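Local atomic coordinates of putative phophotriesterase (PDB entry 3RHG), a protein that binds two zinc ions per subunit and probably hydrolyses ester bonds, as a member of the phosphotriesterase family of metal-dependent hydrolases. Residues P73-K85 with R106-N118. Numbering follows the deposited sequence. Where two conformers were deposited one is given.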
ATOM      1  N   PRO A  73      22.210  -8.440   6.117  1.00 25.42           N
ATOM      2  CA  PRO A  73      22.849  -9.197   7.214  1.00 28.06           C
ATOM      3  C   PRO A  73      22.140 -10.522   7.490  1.00 28.72           C
ATOM      4  O   PRO A  73      20.898 -10.578   7.515  1.00 27.20           O
ATOM      5  CB  PRO A  73      22.705  -8.263   8.424  1.00 29.09           C
ATOM      6  CG  PRO A  73      22.544  -6.890   7.821  1.00 29.56           C
ATOM      7  CD  PRO A  73      21.753  -7.109   6.553  1.00 26.19           C
ATOM      8  N   ILE A  74      22.917 -11.584   7.705  1.00 27.88           N
ATOM      9  CA  ILE A  74      22.324 -12.893   7.957  1.00 29.09           C
ATOM     10  C   ILE A  74      21.332 -12.909   9.140  1.00 29.39           C
ATOM     11  O   ILE A  74      20.317 -13.595   9.072  1.00 29.79           O
ATOM     12  CB  ILE A  74      23.388 -14.024   8.086  1.00 24.42           C
ATOM     13  CG1 ILE A  74      22.691 -15.393   8.092  1.00 28.95           C
ATOM     14  CG2 ILE A  74      24.223 -13.817   9.353  1.00 30.76           C
ATOM     15  CD1 ILE A  74      23.616 -16.557   7.838  1.00 31.36           C
ATOM     16  N   GLU A  75      21.617 -12.168  10.214  1.00 30.37           N
ATOM     17  CA  GLU A  75      20.722 -12.097  11.375  0.50 31.31           C
ATOM     18  C   GLU A  75      19.334 -11.610  10.957  1.00 31.35           C
ATOM     19  O   GLU A  75      18.301 -12.111  11.422  1.00 31.70           O
ATOM     20  CB  GLU A  75      21.283 -11.145  12.444  0.50 35.59           C
ATOM     21  CG  GLU A  75      22.811 -11.064  12.516  0.50 40.40           C
ATOM     22  CD  GLU A  75      23.393  -9.925  11.674  0.50 43.79           C
ATOM     23  OE1 GLU A  75      24.115 -10.222  10.701  0.50 44.27           O
ATOM     24  OE2 GLU A  75      23.134  -8.735  11.984  0.50 43.65           O
ATOM     25  N   ASP A  76      19.315 -10.597  10.094  1.00 28.56           N
ATOM     26  CA  ASP A  76      18.044 -10.028   9.630  1.00 28.86           C
ATOM     27  C   ASP A  76      17.292 -11.016   8.747  1.00 27.18           C
ATOM     28  O   ASP A  76      16.071 -11.186   8.867  1.00 27.82           O
ATOM     29  CB  ASP A  76      18.287  -8.740   8.848  1.00 29.22           C
ATOM     30  CG  ASP A  76      18.748  -7.593   9.734  1.00 34.41           C
ATOM     31  OD1 ASP A  76      18.261  -7.480  10.879  1.00 44.37           O
ATOM     32  OD2 ASP A  76      19.593  -6.800   9.281  1.00 38.15           O
ATOM     33  N   VAL A  77      18.022 -11.653   7.836  1.00 26.23           N
ATOM     34  CA  VAL A  77      17.427 -12.669   6.954  1.00 25.20           C
ATOM     35  C   VAL A  77      16.831 -13.857   7.738  1.00 26.43           C
ATOM     36  O   VAL A  77      15.704 -14.291   7.475  1.00 25.23           O
ATOM     37  CB  VAL A  77      18.451 -13.133   5.882  1.00 23.12           C
ATOM     38  CG1 VAL A  77      17.880 -14.285   5.033  1.00 27.97           C
ATOM     39  CG2 VAL A  77      18.855 -11.951   4.987  1.00 24.44           C
ATOM     40  N   ILE A  78      17.577 -14.371   8.714  1.00 25.52           N
ATOM     41  CA  ILE A  78      17.083 -15.479   9.530  1.00 24.91           C
ATOM     42  C   ILE A  78      15.844 -15.053  10.318  1.00 26.44           C
ATOM     43  O   ILE A  78      14.869 -15.802  10.407  1.00 26.94           O
ATOM     44  CB  ILE A  78      18.173 -16.019  10.466  1.00 27.46           C
ATOM     45  CG1 ILE A  78      19.202 -16.803   9.647  1.00 31.51           C
ATOM     46  CG2 ILE A  78      17.560 -16.892  11.557  1.00 31.37           C
ATOM     47  CD1 ILE A  78      20.418 -17.232  10.426  1.00 38.67           C
ATOM     48  N   PHE A  79      15.866 -13.846  10.886  1.00 24.36           N
ATOM     49  CA  PHE A  79      14.712 -13.359  11.611  1.00 28.58           C
ATOM     50  C   PHE A  79      13.474 -13.344  10.703  1.00 26.44           C
ATOM     51  O   PHE A  79      12.394 -13.774  11.087  1.00 28.34           O
ATOM     52  CB  PHE A  79      14.993 -11.959  12.163  1.00 31.21           C
ATOM     53  CG  PHE A  79      13.905 -11.434  13.039  1.00 38.33           C
ATOM     54  CD1 PHE A  79      13.820 -11.825  14.372  1.00 45.48           C
ATOM     55  CD2 PHE A  79      12.966 -10.543  12.542  1.00 42.09           C
ATOM     56  CE1 PHE A  79      12.819 -11.339  15.187  1.00 51.52           C
ATOM     57  CE2 PHE A  79      11.955 -10.050  13.366  1.00 46.02           C
ATOM     58  CZ  PHE A  79      11.884 -10.453  14.683  1.00 48.48           C
ATOM     59  N   GLU A  80      13.641 -12.859   9.481  1.00 24.99           N
ATOM     60  CA  GLU A  80      12.524 -12.770   8.546  1.00 26.69           C
ATOM     61  C   GLU A  80      12.069 -14.143   8.069  1.00 24.53           C
ATOM     62  O   GLU A  80      10.873 -14.387   7.884  1.00 26.11           O
ATOM     63  CB  GLU A  80      12.913 -11.892   7.366  1.00 25.47           C
ATOM     64  CG  GLU A  80      12.975 -10.418   7.754  1.00 26.69           C
ATOM     65  CD  GLU A  80      11.592  -9.848   8.035  1.00 27.32           C
ATOM     66  OE1 GLU A  80      10.678 -10.084   7.206  1.00 27.98           O
ATOM     67  OE2 GLU A  80      11.424  -9.156   9.072  1.00 27.38           O
ATOM     68  N   LEU A  81      13.027 -15.051   7.887  1.00 25.49           N
ATOM     69  CA  LEU A  81      12.706 -16.393   7.445  1.00 27.93           C
ATOM     70  C   LEU A  81      11.906 -17.142   8.500  1.00 28.75           C
ATOM     71  O   LEU A  81      11.103 -18.018   8.180  1.00 31.61           O
ATOM     72  CB  LEU A  81      13.983 -17.165   7.139  1.00 28.92           C
ATOM     73  CG  LEU A  81      14.629 -16.885   5.790  1.00 33.31           C
ATOM     74  CD1 LEU A  81      15.988 -17.562   5.740  1.00 35.98           C
ATOM     75  CD2 LEU A  81      13.706 -17.369   4.637  1.00 37.08           C
ATOM     76  N   ASN A  82      12.125 -16.808   9.765  1.00 34.10           N
ATOM     77  CA  ASN A  82      11.400 -17.496  10.821  1.00 38.39           C
ATOM     78  C   ASN A  82       9.894 -17.277  10.715  1.00 37.35           C
ATOM     79  O   ASN A  82       9.108 -18.162  11.073  1.00 39.82           O
ATOM     80  CB  ASN A  82      11.964 -17.149  12.206  1.00 38.60           C
ATOM     81  CG  ASN A  82      13.321 -17.805  12.459  1.00 49.32           C
ATOM     82  OD1 ASN A  82      13.670 -18.797  11.815  1.00 52.63           O
ATOM     83  ND2 ASN A  82      14.093 -17.246  13.390  1.00 53.06           N
ATOM     84  N   ASN A  83       9.489 -16.126  10.181  1.00 39.38           N
ATOM     85  CA  ASN A  83       8.072 -15.867   9.925  1.00 37.96           C
ATOM     86  C   ASN A  83       7.487 -16.865   8.933  1.00 35.07           C
ATOM     87  O   ASN A  83       6.348 -17.316   9.077  1.00 39.84           O
ATOM     88  CB  ASN A  83       7.863 -14.436   9.418  1.00 39.74           C
ATOM     89  CG  ASN A  83       8.197 -13.392  10.476  1.00 39.84           C
ATOM     90  OD1 ASN A  83       7.903 -13.590  11.654  1.00 52.10           O
ATOM     91  ND2 ASN A  83       8.815 -12.283  10.062  1.00 39.19           N
ATOM     92  N   PHE A  84       8.273 -17.206   7.921  1.00 28.80           N
ATOM     93  CA  PHE A  84       7.866 -18.176   6.912  1.00 25.49           C
ATOM     94  C   PHE A  84       7.863 -19.573   7.525  1.00 24.93           C
ATOM     95  O   PHE A  84       6.901 -20.346   7.369  1.00 25.49           O
ATOM     96  CB  PHE A  84       8.838 -18.092   5.728  1.00 25.35           C
ATOM     97  CG  PHE A  84       8.586 -19.096   4.641  1.00 25.37           C
ATOM     98  CD1 PHE A  84       7.365 -19.140   3.958  1.00 24.83           C
ATOM     99  CD2 PHE A  84       9.619 -19.941   4.226  1.00 21.77           C
ATOM    100  CE1 PHE A  84       7.176 -20.050   2.913  1.00 25.62           C
ATOM    101  CE2 PHE A  84       9.443 -20.843   3.206  1.00 24.26           C
ATOM    102  CZ  PHE A  84       8.222 -20.908   2.545  1.00 22.64           C
ATOM    103  N   LYS A  85       8.928 -19.887   8.260  1.00 25.15           N
ATOM    104  CA  LYS A  85       9.056 -21.202   8.861  1.00 27.67           C
ATOM    105  C   LYS A  85       7.898 -21.456   9.826  1.00 28.69           C
ATOM    106  O   LYS A  85       7.333 -22.555   9.839  1.00 28.52           O
ATOM    107  CB  LYS A  85      10.420 -21.315   9.553  1.00 31.03           C
ATOM    108  CG  LYS A  85      10.766 -22.675  10.114  1.00 33.14           C
ATOM    109  CD  LYS A  85      12.214 -22.687  10.583  1.00 38.86           C
ATOM    110  CE  LYS A  85      12.445 -23.714  11.664  1.00 44.70           C
ATOM    111  NZ  LYS A  85      13.877 -23.727  12.087  1.00 43.43           N
ATOM    112  N   ARG A 106      27.649 -18.663   0.001  1.00 23.28           N
ATOM    113  CA  ARG A 106      28.068 -19.140   1.323  1.00 22.14           C
ATOM    114  C   ARG A 106      27.052 -18.788   2.407  1.00 21.92           C
ATOM    115  O   ARG A 106      26.723 -19.631   3.262  1.00 23.14           O
ATOM    116  CB  ARG A 106      29.472 -18.674   1.686  1.00 26.55           C
ATOM    117  CG  ARG A 106      30.567 -19.292   0.822  1.00 30.63           C
ATOM    118  CD  ARG A 106      31.890 -18.535   0.991  1.00 36.24           C
ATOM    119  NE  ARG A 106      32.940 -19.030   0.101  1.00 39.22           N
ATOM    120  CZ  ARG A 106      33.065 -18.689  -1.181  1.00 43.98           C
ATOM    121  NH1 ARG A 106      32.203 -17.843  -1.737  1.00 52.04           N
ATOM    122  NH2 ARG A 106      34.053 -19.189  -1.911  1.00 45.62           N
ATOM    123  N   LYS A 107      26.510 -17.577   2.361  1.00 24.65           N
ATOM    124  CA  LYS A 107      25.447 -17.225   3.303  1.00 24.43           C
ATOM    125  C   LYS A 107      24.142 -18.001   3.080  1.00 24.60           C
ATOM    126  O   LYS A 107      23.436 -18.313   4.051  1.00 23.94           O
ATOM    127  CB  LYS A 107      25.212 -15.712   3.354  1.00 26.13           C
ATOM    128  CG  LYS A 107      26.356 -14.981   4.043  1.00 30.78           C
ATOM    129  CD  LYS A 107      26.116 -13.499   4.182  1.00 36.73           C
ATOM    130  CE  LYS A 107      27.336 -12.807   4.809  1.00 47.24           C
ATOM    131  NZ  LYS A 107      28.601 -12.916   3.990  1.00 47.48           N
ATOM    132  N   LEU A 108      23.817 -18.316   1.820  1.00 22.34           N
ATOM    133  CA  LEU A 108      22.638 -19.136   1.540  1.00 22.39           C
ATOM    134  C   LEU A 108      22.779 -20.489   2.247  1.00 21.05           C
ATOM    135  O   LEU A 108      21.836 -20.961   2.885  1.00 21.73           O
ATOM    136  CB  LEU A 108      22.431 -19.322   0.033  1.00 20.42           C
ATOM    137  CG  LEU A 108      21.959 -18.074  -0.744  1.00 20.22           C
ATOM    138  CD1 LEU A 108      21.993 -18.348  -2.241  1.00 21.03           C
ATOM    139  CD2 LEU A 108      20.575 -17.602  -0.313  1.00 20.63           C
ATOM    140  N   LYS A 109      23.940 -21.123   2.130  1.00 22.81           N
ATOM    141  CA  LYS A 109      24.196 -22.389   2.830  0.50 23.55           C
ATOM    142  C   LYS A 109      24.084 -22.232   4.348  1.00 23.78           C
ATOM    143  O   LYS A 109      23.502 -23.084   5.041  1.00 24.38           O
ATOM    144  CB  LYS A 109      25.579 -22.933   2.469  0.50 23.94           C
ATOM    145  CG  LYS A 109      26.052 -24.078   3.355  0.50 23.71           C
ATOM    146  CD  LYS A 109      27.352 -24.663   2.816  0.50 25.37           C
ATOM    147  CE  LYS A 109      27.712 -25.982   3.498  0.50 23.84           C
ATOM    148  NZ  LYS A 109      28.551 -25.768   4.699  0.50 34.81           N
ATOM    149  N   GLN A 110      24.658 -21.153   4.879  1.00 25.75           N
ATOM    150  CA  GLN A 110      24.607 -20.900   6.316  0.50 25.62           C
ATOM    151  C   GLN A 110      23.163 -20.819   6.802  1.00 25.62           C
ATOM    152  O   GLN A 110      22.805 -21.366   7.856  1.00 27.77           O
ATOM    153  CB  GLN A 110      25.357 -19.610   6.666  0.50 27.69           C
ATOM    154  CG  GLN A 110      26.885 -19.733   6.606  0.50 28.79           C
ATOM    155  CD  GLN A 110      27.580 -18.382   6.479  0.50 31.72           C
ATOM    156  OE1 GLN A 110      27.197 -17.409   7.122  0.50 34.62           O
ATOM    157  NE2 GLN A 110      28.601 -18.324   5.641  0.50 37.29           N
ATOM    158  N   VAL A 111      22.332 -20.119   6.042  1.00 24.98           N
ATOM    159  CA  VAL A 111      20.923 -19.992   6.415  1.00 26.41           C
ATOM    160  C   VAL A 111      20.197 -21.340   6.395  1.00 25.90           C
ATOM    161  O   VAL A 111      19.402 -21.661   7.291  1.00 27.18           O
ATOM    162  CB  VAL A 111      20.195 -18.981   5.493  1.00 27.64           C
ATOM    163  CG1 VAL A 111      18.674 -19.117   5.635  1.00 31.63           C
ATOM    164  CG2 VAL A 111      20.672 -17.577   5.815  1.00 31.02           C
ATOM    165  N   ALA A 112      20.449 -22.119   5.355  1.00 23.69           N
ATOM    166  CA  ALA A 112      19.852 -23.437   5.255  1.00 24.41           C
ATOM    167  C   ALA A 112      20.202 -24.271   6.489  1.00 25.00           C
ATOM    168  O   ALA A 112      19.345 -24.935   7.087  1.00 28.30           O
ATOM    169  CB  ALA A 112      20.315 -24.135   3.975  1.00 23.34           C
ATOM    170  N   GLU A 113      21.474 -24.236   6.867  1.00 28.14           N
ATOM    171  CA  GLU A 113      21.960 -25.021   7.989  1.00 27.39           C
ATOM    172  C   GLU A 113      21.351 -24.555   9.321  1.00 28.93           C
ATOM    173  O   GLU A 113      20.964 -25.367  10.167  1.00 30.97           O
ATOM    174  CB  GLU A 113      23.479 -24.939   8.044  1.00 30.37           C
ATOM    175  CG  GLU A 113      24.159 -25.702   6.934  1.00 32.40           C
ATOM    176  CD  GLU A 113      25.656 -25.461   6.905  1.00 39.29           C
ATOM    177  OE1 GLU A 113      26.092 -24.423   7.457  1.00 45.72           O
ATOM    178  OE2 GLU A 113      26.394 -26.301   6.334  1.00 45.08           O
ATOM    179  N   LEU A 114      21.257 -23.247   9.504  1.00 27.04           N
ATOM    180  CA  LEU A 114      20.763 -22.703  10.771  1.00 29.91           C
ATOM    181  C   LEU A 114      19.247 -22.847  10.937  1.00 30.25           C
ATOM    182  O   LEU A 114      18.762 -23.022  12.049  1.00 34.47           O
ATOM    183  CB  LEU A 114      21.180 -21.239  10.942  1.00 31.22           C
ATOM    184  CG  LEU A 114      22.689 -21.059  11.107  1.00 30.17           C
ATOM    185  CD1 LEU A 114      23.090 -19.627  10.884  1.00 31.27           C
ATOM    186  CD2 LEU A 114      23.144 -21.536  12.485  1.00 34.79           C
ATOM    187  N   THR A 115      18.507 -22.773   9.831  1.00 30.32           N
ATOM    188  CA  THR A 115      17.048 -22.724   9.900  1.00 28.17           C
ATOM    189  C   THR A 115      16.392 -24.035   9.542  1.00 26.97           C
ATOM    190  O   THR A 115      15.249 -24.278   9.924  1.00 31.45           O
ATOM    191  CB  THR A 115      16.466 -21.684   8.941  1.00 27.95           C
ATOM    192  OG1 THR A 115      16.750 -22.064   7.587  1.00 27.08           O
ATOM    193  CG2 THR A 115      17.043 -20.316   9.223  1.00 28.64           C
ATOM    194  N   GLY A 116      17.102 -24.868   8.789  1.00 25.88           N
ATOM    195  CA  GLY A 116      16.539 -26.132   8.334  1.00 28.06           C
ATOM    196  C   GLY A 116      15.597 -25.955   7.162  1.00 28.39           C
ATOM    197  O   GLY A 116      15.000 -26.915   6.684  1.00 29.85           O
ATOM    198  N   ILE A 117      15.453 -24.723   6.693  1.00 24.90           N
ATOM    199  CA  ILE A 117      14.679 -24.462   5.472  1.00 25.08           C
ATOM    200  C   ILE A 117      15.494 -24.927   4.259  1.00 23.56           C
ATOM    201  O   ILE A 117      16.721 -24.796   4.251  1.00 25.69           O
ATOM    202  CB  ILE A 117      14.347 -22.960   5.360  1.00 23.99           C
ATOM    203  CG1 ILE A 117      13.484 -22.515   6.549  1.00 27.06           C
ATOM    204  CG2 ILE A 117      13.702 -22.627   4.000  1.00 24.74           C
ATOM    205  CD1 ILE A 117      13.365 -21.031   6.682  1.00 33.47           C
ATOM    206  N   ASN A 118      14.823 -25.523   3.270  1.00 22.97           N
ATOM    207  CA  ASN A 118      15.459 -25.899   2.006  1.00 22.37           C
ATOM    208  C   ASN A 118      15.718 -24.611   1.236  1.00 23.21           C
ATOM    209  O   ASN A 118      14.777 -23.886   0.920  1.00 24.16           O
ATOM    210  CB  ASN A 118      14.553 -26.807   1.160  1.00 21.23           C
ATOM    211  CG  ASN A 118      14.172 -28.109   1.862  1.00 21.93           C
ATOM    212  OD1 ASN A 118      15.015 -28.783   2.484  1.00 26.98           O
ATOM    213  ND2 ASN A 118      12.894 -28.478   1.753  1.00 24.96           N
TER
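Ile74 enters helix 106-115 as a knob, its side chain set among Lys107, Gln110, Val111 and Leu114. With CG1 anti to the backbone N and an extended chi2, its CD1 comes 3.7 Å from Val111 CG2, and the side chain as a whole crosses that of Gln110 at about a right angle. Val111 answers in kind: its side chain sits among Ile74, Val77, Ile78 and Leu81, with CG2, beside the backbone N, turned to Ile74. Ile78 CD1 ends 3.6 Å from Leu114 CD1, the two side chains again nearly perpendicular. The helix axes approach to 10.7 Å at -45°. These are successive helices of the (beta/alpha)8 barrel, linked through strand 89-94, whose Ile92 is touched by both Leu81 and Ile117. At the C-terminal end, Ile117 CD1 packs 3.9 Å from Leu81 CB. Lys85, extended throughout, carries NZ to Thr115 O at 2.6 Å, tilted 24° from the carbonyl plane. Thr115 keeps its hydroxyl turned back to its own helix: OG1 sits between N and C (chi1 64°) and donates to Val111 O at 2.7 Å, on the opposite face of that carbonyl from Thr115 N. The same OG1 accepts from Ile117 N at 3.1 Å, an ST turn spanning Gly116, while Thr115 CG2 faces Ile78.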